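Long-range contacts in B-cell differentiation antigen CD72 (PDB 5B1R), which acts as a B-cell receptor co-receptor that recognizes the Sm/RNP self-antigen and, when coligated with the receptor, recruits SHP-1 to inhibit its signalling: residues Y69-S74 with P110-S115; Q13-Y18 with A41-P46. The protein carries 2 engineered substitutions. All blocks are in the same frame, centred on the assembly; numbering follows the deposited sequence.

How the contacts relate
Both contacts lie inside the C-type lectin domain, with centres 9 Å apart, and they come in series: contact 2 (13-18 with 41-46) closes before contact 1 (69-74 with 110-115) opens. Strand 109-119 connects them. It carries residues 110-115 of contact 1 and pairs antiparallel with strand 15-21, which holds most of residues 13-18 of contact 2. Two probable backbone hydrogen bonds document the join, Cys113 N to Tyr18 O at 2.8 Å and Ala41 N to Ile112 O at 2.8 Å. The central strand thus ties early chain segments to the later strand 69-70, so sequence-distant parts form one compact domain.

Contact 1: Y69-S74 with P110-S115; sequences YWIQMS and PSICES. Engineered in segment 110-115: Ser111 (natural residue Cys).
Trp70 and Ser111 face each other as a single backbone bridge, their CA atoms 4.4 Å apart. Trp70 supplies both of its polar backbone atoms: its N donates to Pro110 O at 2.9 Å, while its O receives Ile112 N at 3.2 Å. The second bond is almost straight at the acceptor, with a C=O...donor angle of 170°. Since one residue bonds to both neighbours of its partner and the chains run the same way, the pattern is that of a parallel bridge.

Beside it, the Tyr69 side chain can be traced outward. A chi1 of -65° sets CG beside the backbone N, and the chain then leads across Pro110. Tyr69 CB packs on Ile112, 3.9 Å from Ile112 CD1, and CG lies between that methyl and the proline. CD2 and CE2 reach the proline itself, Tyr69 CE2 lying 3.6 Å from Pro110 CG. This is a CH-pi contact: Pro110 CG stands 3.5 Å above one face of the Tyr69 ring, displaced toward the rim, and the proline lies nearly perpendicular to the tyrosine side chain. At the tip, OH bonds to Asp64 N, which fixes the end of the buried ring.

Ile112 CD1 also touches Ile71 CG2, the two isoleucine side chains running alongside each other in the same direction. Ser111, engineered in place of the natural cysteine, directs its side chain away from the other segment, although Ser111 CB still meets Trp70 CB at 3.9 Å. Trp70 NE1 finds its acceptor in Arg24 O.

Trp70-Ile71 sit where C-type lectin domains carry the WIGL motif. Here that position joins the three-stranded sheet, through strand 69-70, to the long strand 109-119, whose Cys113 is disulfide-bonded to Cys33 in helix 26-35.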
ATOM      1  N   TYR A  69      -1.812   7.313  -1.038  1.00  9.66           N
ATOM      2  CA  TYR A  69      -2.369   6.078  -0.485  1.00  9.23           C
ATOM      3  C   TYR A  69      -1.601   5.611   0.737  1.00  8.57           C
ATOM      4  O   TYR A  69      -0.388   5.418   0.670  1.00  9.76           O
ATOM      5  CB  TYR A  69      -2.342   4.955  -1.536  1.00  9.01           C
ATOM      6  CG  TYR A  69      -3.251   5.245  -2.717  1.00  9.72           C
ATOM      7  CD1 TYR A  69      -2.836   6.068  -3.753  1.00 10.47           C
ATOM      8  CD2 TYR A  69      -4.533   4.699  -2.774  1.00 10.55           C
ATOM      9  CE1 TYR A  69      -3.682   6.366  -4.808  1.00 11.53           C
ATOM     10  CE2 TYR A  69      -5.387   4.980  -3.833  1.00 10.53           C
ATOM     11  CZ  TYR A  69      -4.954   5.808  -4.851  1.00 10.79           C
ATOM     12  OH  TYR A  69      -5.781   6.108  -5.917  1.00 13.29           O
ATOM     13  N   TRP A  70      -2.300   5.387   1.847  1.00  9.17           N
ATOM     14  CA  TRP A  70      -1.663   4.742   2.990  1.00  9.33           C
ATOM     15  C   TRP A  70      -1.155   3.346   2.627  1.00  8.70           C
ATOM     16  O   TRP A  70      -1.874   2.560   1.995  1.00  9.10           O
ATOM     17  CB  TRP A  70      -2.625   4.617   4.167  1.00  9.63           C
ATOM     18  CG  TRP A  70      -3.006   5.877   4.883  1.00  8.94           C
ATOM     19  CD1 TRP A  70      -4.267   6.309   5.123  1.00 10.26           C
ATOM     20  CD2 TRP A  70      -2.120   6.806   5.522  1.00  9.92           C
ATOM     21  NE1 TRP A  70      -4.230   7.467   5.862  1.00 10.71           N
ATOM     22  CE2 TRP A  70      -2.921   7.802   6.120  1.00 10.38           C
ATOM     23  CE3 TRP A  70      -0.727   6.901   5.637  1.00 10.79           C
ATOM     24  CZ2 TRP A  70      -2.376   8.870   6.849  1.00 11.73           C
ATOM     25  CZ3 TRP A  70      -0.191   7.968   6.338  1.00 10.89           C
ATOM     26  CH2 TRP A  70      -1.014   8.939   6.930  1.00 11.14           C
ATOM     27  N   ILE A  71       0.061   3.038   3.076  1.00  9.15           N
ATOM     28  CA  ILE A  71       0.662   1.718   2.915  1.00  9.35           C
ATOM     29  C   ILE A  71       1.352   1.344   4.235  1.00  9.37           C
ATOM     30  O   ILE A  71       1.383   2.128   5.191  1.00  9.84           O
ATOM     31  CB  ILE A  71       1.680   1.679   1.736  1.00  8.67           C
ATOM     32  CG1 ILE A  71       2.852   2.652   1.955  1.00  9.56           C
ATOM     33  CG2 ILE A  71       0.965   1.956   0.403  1.00  9.43           C
ATOM     34  CD1 ILE A  71       4.064   2.316   1.129  1.00 11.02           C
ATOM     35  N   GLN A  72       1.929   0.146   4.274  1.00  9.18           N
ATOM     36  CA  GLN A  72       2.688  -0.278   5.439  1.00  9.61           C
ATOM     37  C   GLN A  72       3.902   0.615   5.672  1.00  8.95           C
ATOM     38  O   GLN A  72       4.674   0.890   4.754  1.00  9.44           O
ATOM     39  CB  GLN A  72       3.183  -1.700   5.234  1.00 11.70           C
ATOM     40  CG  GLN A  72       3.986  -2.229   6.407  1.00 14.43           C
ATOM     41  CD  GLN A  72       4.671  -3.539   6.075  1.00 14.43           C
ATOM     42  OE1 GLN A  72       4.061  -4.601   6.160  1.00 14.63           O
ATOM     43  NE2 GLN A  72       5.932  -3.466   5.669  1.00 17.56           N
ATOM     44  N   MET A  73       4.093   1.045   6.907  1.00  9.69           N
ATOM     45  CA  MET A  73       5.290   1.775   7.279  1.00  9.90           C
ATOM     46  C   MET A  73       6.522   0.888   7.072  1.00 10.12           C
ATOM     47  O   MET A  73       6.522  -0.301   7.408  1.00 11.59           O
ATOM     48  CB  MET A  73       5.197   2.181   8.751  1.00 12.68           C
ATOM     49  CG  MET A  73       6.370   3.009   9.205  1.00 15.22           C
ATOM     50  SD  MET A  73       6.371   3.387  10.962  1.00 20.29           S
ATOM     51  CE  MET A  73       6.484   1.757  11.686  1.00 25.64           C
ATOM     52  N   SER A  74       7.578   1.471   6.510  1.00  9.35           N
ATOM     53  CA  SER A  74       8.821   0.741   6.274  1.00 10.31           C
ATOM     54  C   SER A  74       9.759   0.937   7.459  1.00 10.54           C
ATOM     55  O   SER A  74      10.321   2.018   7.646  1.00 11.34           O
ATOM     56  CB  SER A  74       9.455   1.241   4.994  1.00 10.76           C
ATOM     57  OG  SER A  74      10.688   0.586   4.809  1.00 11.77           O
ATOM     58  N   PRO A 110      -7.091   7.416   0.928  1.00 10.55           N
ATOM     59  CA  PRO A 110      -7.361   6.025   0.543  1.00 10.23           C
ATOM     60  C   PRO A 110      -6.165   5.157   0.951  1.00  9.33           C
ATOM     61  O   PRO A 110      -5.146   5.669   1.442  1.00  9.59           O
ATOM     62  CB  PRO A 110      -7.484   6.115  -0.984  1.00 11.52           C
ATOM     63  CG  PRO A 110      -6.604   7.294  -1.350  1.00 12.09           C
ATOM     64  CD  PRO A 110      -6.805   8.289  -0.229  1.00 11.64           C
ATOM     65  N   SER A 111      -6.273   3.852   0.729  1.00  9.62           N
ATOM     66  CA  SER A 111      -5.230   2.944   1.189  1.00  9.34           C
ATOM     67  C   SER A 111      -5.141   1.742   0.261  1.00  8.87           C
ATOM     68  O   SER A 111      -6.010   1.544  -0.607  1.00  9.59           O
ATOM     69  CB  SER A 111      -5.538   2.492   2.621  1.00  9.58           C
ATOM     70  OG  SER A 111      -6.793   1.829   2.700  1.00 10.44           O
ATOM     71  N   ILE A 112      -4.095   0.944   0.452  1.00  8.32           N
ATOM     72  CA  ILE A 112      -3.933  -0.281  -0.328  1.00  8.70           C
ATOM     73  C   ILE A 112      -3.709  -1.410   0.659  1.00  8.25           C
ATOM     74  O   ILE A 112      -2.825  -1.312   1.522  1.00  8.98           O
ATOM     75  CB  ILE A 112      -2.742  -0.207  -1.299  1.00  8.75           C
ATOM     76  CG1 ILE A 112      -2.821   1.073  -2.145  1.00  9.48           C
ATOM     77  CG2 ILE A 112      -2.689  -1.468  -2.162  1.00  9.52           C
ATOM     78  CD1 ILE A 112      -1.547   1.427  -2.879  1.00 10.16           C
ATOM     79  N   CYS A 113      -4.531  -2.453   0.570  1.00  8.96           N
ATOM     80  CA  CYS A 113      -4.348  -3.665   1.358  1.00  9.31           C
ATOM     81  C   CYS A 113      -3.719  -4.750   0.496  1.00  9.23           C
ATOM     82  O   CYS A 113      -3.798  -4.709  -0.736  1.00  9.76           O
ATOM     83  CB  CYS A 113      -5.688  -4.186   1.871  1.00 10.84           C
ATOM     84  SG  CYS A 113      -6.721  -3.042   2.807  1.00 11.51           S
ATOM     85  N   GLU A 114      -3.134  -5.745   1.151  1.00  9.55           N
ATOM     86  CA  GLU A 114      -2.697  -6.927   0.430  1.00  9.08           C
ATOM     87  C   GLU A 114      -3.029  -8.178   1.219  1.00  8.61           C
ATOM     88  O   GLU A 114      -3.012  -8.186   2.459  1.00 10.42           O
ATOM     89  CB  GLU A 114      -1.216  -6.886   0.086  1.00 12.53           C
ATOM     90  CG  GLU A 114      -0.260  -7.165   1.189  1.00 13.01           C
ATOM     91  CD  GLU A 114       1.153  -7.308   0.645  1.00 12.15           C
ATOM     92  OE1 GLU A 114       1.760  -6.293   0.361  1.00 11.31           O
ATOM     93  OE2 GLU A 114       1.670  -8.434   0.472  1.00 13.67           O
ATOM     94  N   SER A 115      -3.324  -9.231   0.477  1.00 10.20           N
ATOM     95  CA  SER A 115      -3.516 -10.550   1.044  1.00 11.27           C
ATOM     96  C   SER A 115      -2.632 -11.517   0.278  1.00 10.33           C
ATOM     97  O   SER A 115      -2.024 -11.167  -0.745  1.00 10.54           O
ATOM     98  CB  SER A 115      -4.984 -10.977   0.907  1.00 13.41           C
ATOM     99  OG  SER A 115      -5.275 -11.352  -0.438  1.00 13.01           O
TER

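Contact 2: Q13-Y18 with A41-P46; sequences QERCFY and AAFDEP
Phe17 meets Phe43 and Ala41 in the apolar half of this contact. The two phenylalanine side chains approach from opposite directions, and Phe17 CE1 comes to 3.7 Å from Phe43 CZ. Their planes are inclined by only 30°, but with centroids 5.6 Å apart the rings are slid past one another, so they touch at their outer ends with little stacking overlap. Ala41 CB adds a methyl at the edge of the Phe17 ring, near its plane and 4.0 Å from Phe17 CD1.

The polar half belongs to Arg15. Its chain bends at chi2 and chi3 (72°), which brings the guanidinium to the end of the Phe17 ring, so that Phe17 CZ lies over one face of the Arg15 guanidinium, 3.4 Å above its plane and toward its rim. Arg15 NH1 lies 2.9 Å from Ala42 O. A hydrogen bond from Arg15 NH2 to Gln13 OE1, 3.0 Å long, belongs to one of two Gln13 conformers and is therefore conditional. Arg15 NE forms a salt bridge with Glu114 OE2. The other oxygen of that carboxylate accepts Ala42 N, so Glu114 links both segments and helps to hold the guanidinium in place.

Within the fold, strand 15-21 meets the loop that leads from strand 39-40 to helix 57-60. Leu59 of that helix touches both Phe17 and Phe43, and strand 109-119 borders the contact through Glu114 against Phe17 and Ile112 against Ala41.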
ATOM      1  N   GLN A  13       2.961 -11.802  -8.025  0.50 12.53           N
ATOM      2  CA  GLN A  13       3.729 -12.779  -7.260  0.50 12.61           C
ATOM      3  C   GLN A  13       2.717 -13.748  -6.600  0.50 10.79           C
ATOM      4  O   GLN A  13       1.834 -14.277  -7.273  0.50 12.87           O
ATOM      5  CB  GLN A  13       4.666 -12.071  -6.240  0.50 12.82           C
ATOM      6  CG  GLN A  13       5.684 -11.106  -6.852  0.50 12.07           C
ATOM      7  CD  GLN A  13       6.530 -10.308  -5.832  0.50 10.27           C
ATOM      8  OE1 GLN A  13       6.113 -10.037  -4.674  0.50  8.08           O
ATOM      9  NE2 GLN A  13       7.716  -9.884  -6.285  0.50 16.87           N
ATOM     10  N   GLU A  14       2.848 -13.950  -5.289  1.00 10.47           N
ATOM     11  CA  GLU A  14       1.953 -14.734  -4.420  1.00  9.69           C
ATOM     12  C   GLU A  14       1.038 -13.840  -3.589  1.00  9.72           C
ATOM     13  O   GLU A  14       0.578 -14.248  -2.513  1.00 10.54           O
ATOM     14  CB  GLU A  14       2.761 -15.647  -3.509  1.00 11.99           C
ATOM     15  CG  GLU A  14       3.600 -16.639  -4.276  1.00 12.07           C
ATOM     16  CD  GLU A  14       4.446 -17.463  -3.344  1.00 11.32           C
ATOM     17  OE1 GLU A  14       5.435 -16.927  -2.790  1.00 12.90           O
ATOM     18  OE2 GLU A  14       4.120 -18.652  -3.156  1.00 13.17           O
ATOM     19  N   ARG A  15       0.754 -12.635  -4.106  1.00  8.76           N
ATOM     20  CA  ARG A  15      -0.019 -11.628  -3.391  1.00  9.47           C
ATOM     21  C   ARG A  15      -1.176 -11.108  -4.242  1.00  8.01           C
ATOM     22  O   ARG A  15      -1.206 -11.273  -5.468  1.00  8.55           O
ATOM     23  CB  ARG A  15       0.893 -10.455  -3.042  1.00 11.06           C
ATOM     24  CG  ARG A  15       2.094 -10.864  -2.222  1.00 12.59           C
ATOM     25  CD  ARG A  15       3.299 -10.012  -2.537  1.00 13.01           C
ATOM     26  NE  ARG A  15       3.164  -8.673  -2.005  1.00 12.05           N
ATOM     27  CZ  ARG A  15       3.897  -7.631  -2.390  1.00 10.76           C
ATOM     28  NH1 ARG A  15       3.717  -6.466  -1.798  1.00 11.88           N
ATOM     29  NH2 ARG A  15       4.777  -7.741  -3.378  1.00 12.03           N
ATOM     30  N   CYS A  16      -2.107 -10.451  -3.559  1.00  8.81           N
ATOM     31  CA  CYS A  16      -3.223  -9.758  -4.178  1.00  8.39           C
ATOM     32  C   CYS A  16      -3.365  -8.405  -3.493  1.00  8.03           C
ATOM     33  O   CYS A  16      -3.360  -8.340  -2.264  1.00  9.69           O
ATOM     34  CB  CYS A  16      -4.517 -10.532  -3.962  1.00  9.37           C
ATOM     35  SG  CYS A  16      -4.486 -12.245  -4.528  1.00  9.41           S
ATOM     36  N   PHE A  17      -3.543  -7.348  -4.285  1.00  8.31           N
ATOM     37  CA  PHE A  17      -3.751  -6.010  -3.737  1.00  8.50           C
ATOM     38  C   PHE A  17      -5.204  -5.586  -3.883  1.00  9.20           C
ATOM     39  O   PHE A  17      -5.867  -5.896  -4.877  1.00  9.77           O
ATOM     40  CB  PHE A  17      -2.878  -4.991  -4.450  1.00  9.84           C
ATOM     41  CG  PHE A  17      -1.421  -5.281  -4.333  1.00  8.89           C
ATOM     42  CD1 PHE A  17      -0.740  -5.046  -3.147  1.00  9.84           C
ATOM     43  CD2 PHE A  17      -0.727  -5.795  -5.410  1.00 11.70           C
ATOM     44  CE1 PHE A  17       0.608  -5.333  -3.051  1.00 11.63           C
ATOM     45  CE2 PHE A  17       0.614  -6.069  -5.316  1.00 13.37           C
ATOM     46  CZ  PHE A  17       1.289  -5.839  -4.135  1.00 11.98           C
ATOM     47  N   TYR A  18      -5.665  -4.831  -2.894  1.00  9.51           N
ATOM     48  CA  TYR A  18      -6.987  -4.242  -2.913  1.00 10.09           C
ATOM     49  C   TYR A  18      -6.838  -2.744  -2.663  1.00  9.45           C
ATOM     50  O   TYR A  18      -6.300  -2.334  -1.616  1.00 10.82           O
ATOM     51  CB  TYR A  18      -7.885  -4.874  -1.839  1.00 11.82           C
ATOM     52  CG  TYR A  18      -9.214  -4.182  -1.739  1.00 12.16           C
ATOM     53  CD1 TYR A  18     -10.203  -4.420  -2.681  1.00 13.41           C
ATOM     54  CD2 TYR A  18      -9.477  -3.263  -0.720  1.00 12.44           C
ATOM     55  CE1 TYR A  18     -11.418  -3.766  -2.601  1.00 15.08           C
ATOM     56  CE2 TYR A  18     -10.684  -2.624  -0.642  1.00 13.11           C
ATOM     57  CZ  TYR A  18     -11.649  -2.875  -1.584  1.00 13.01           C
ATOM     58  OH  TYR A  18     -12.855  -2.246  -1.510  1.00 15.19           O
ATOM     59  N   ALA A  41      -0.558  -2.765   2.414  1.00  9.09           N
ATOM     60  CA  ALA A  41       0.364  -3.261   1.408  1.00  9.36           C
ATOM     61  C   ALA A  41       1.809  -2.880   1.730  1.00  9.07           C
ATOM     62  O   ALA A  41       2.095  -1.755   2.152  1.00 10.74           O
ATOM     63  CB  ALA A  41      -0.042  -2.736   0.048  1.00 10.62           C
ATOM     64  N   ALA A  42       2.710  -3.836   1.501  1.00  9.43           N
ATOM     65  CA  ALA A  42       4.098  -3.705   1.915  1.00 10.22           C
ATOM     66  C   ALA A  42       4.990  -3.535   0.698  1.00  9.29           C
ATOM     67  O   ALA A  42       4.984  -4.376  -0.202  1.00 11.12           O
ATOM     68  CB  ALA A  42       4.514  -4.944   2.691  1.00 14.37           C
ATOM     69  N   PHE A  43       5.767  -2.459   0.691  1.00  8.98           N
ATOM     70  CA  PHE A  43       6.674  -2.137  -0.403  1.00  9.52           C
ATOM     71  C   PHE A  43       8.041  -1.723   0.136  1.00  9.16           C
ATOM     72  O   PHE A  43       8.680  -0.829  -0.395  1.00 11.87           O
ATOM     73  CB  PHE A  43       6.082  -1.023  -1.282  1.00 10.65           C
ATOM     74  CG  PHE A  43       4.745  -1.366  -1.850  1.00  9.69           C
ATOM     75  CD1 PHE A  43       4.624  -2.385  -2.788  1.00 10.63           C
ATOM     76  CD2 PHE A  43       3.601  -0.716  -1.411  1.00 10.82           C
ATOM     77  CE1 PHE A  43       3.387  -2.734  -3.293  1.00 11.34           C
ATOM     78  CE2 PHE A  43       2.356  -1.050  -1.927  1.00 11.60           C
ATOM     79  CZ  PHE A  43       2.248  -2.069  -2.857  1.00 11.68           C
ATOM     80  N   ASP A  44       8.500  -2.375   1.198  1.00  9.57           N
ATOM     81  CA  ASP A  44       9.740  -1.949   1.820  1.00 10.06           C
ATOM     82  C   ASP A  44      10.946  -2.030   0.881  1.00  9.30           C
ATOM     83  O   ASP A  44      11.817  -1.171   0.937  1.00 10.64           O
ATOM     84  CB  ASP A  44      10.068  -2.774   3.061  1.00 11.03           C
ATOM     85  CG  ASP A  44       9.121  -2.546   4.222  1.00 11.41           C
ATOM     86  OD1 ASP A  44       8.092  -1.845   4.113  1.00 11.50           O
ATOM     87  OD2 ASP A  44       9.443  -3.099   5.290  1.00 13.08           O
ATOM     88  N   GLU A  45      11.014  -3.082   0.058  1.00 10.24           N
ATOM     89  CA  GLU A  45      12.140  -3.303  -0.836  1.00  9.62           C
ATOM     90  C   GLU A  45      11.628  -3.503  -2.257  1.00 10.07           C
ATOM     91  O   GLU A  45      10.554  -4.072  -2.475  1.00 11.53           O
ATOM     92  CB  GLU A  45      12.939  -4.537  -0.391  1.00 10.64           C
ATOM     93  CG  GLU A  45      13.619  -4.360   0.961  1.00 10.89           C
ATOM     94  CD  GLU A  45      14.816  -3.449   0.923  1.00 11.31           C
ATOM     95  OE1 GLU A  45      15.232  -2.982  -0.166  1.00 11.31           O
ATOM     96  OE2 GLU A  45      15.354  -3.201   2.012  1.00 12.78           O
ATOM     97  N   PRO A  46      12.427  -3.110  -3.250  1.00  9.21           N
ATOM     98  CA  PRO A  46      13.734  -2.467  -3.095  1.00 10.40           C
ATOM     99  C   PRO A  46      13.623  -0.995  -2.742  1.00  9.60           C
ATOM    100  O   PRO A  46      12.691  -0.310  -3.178  1.00 10.25           O
ATOM    101  CB  PRO A  46      14.353  -2.599  -4.485  1.00 10.76           C
ATOM    102  CG  PRO A  46      13.178  -2.619  -5.397  1.00 11.82           C
ATOM    103  CD  PRO A  46      12.104  -3.361  -4.667  1.00 11.25           C
TER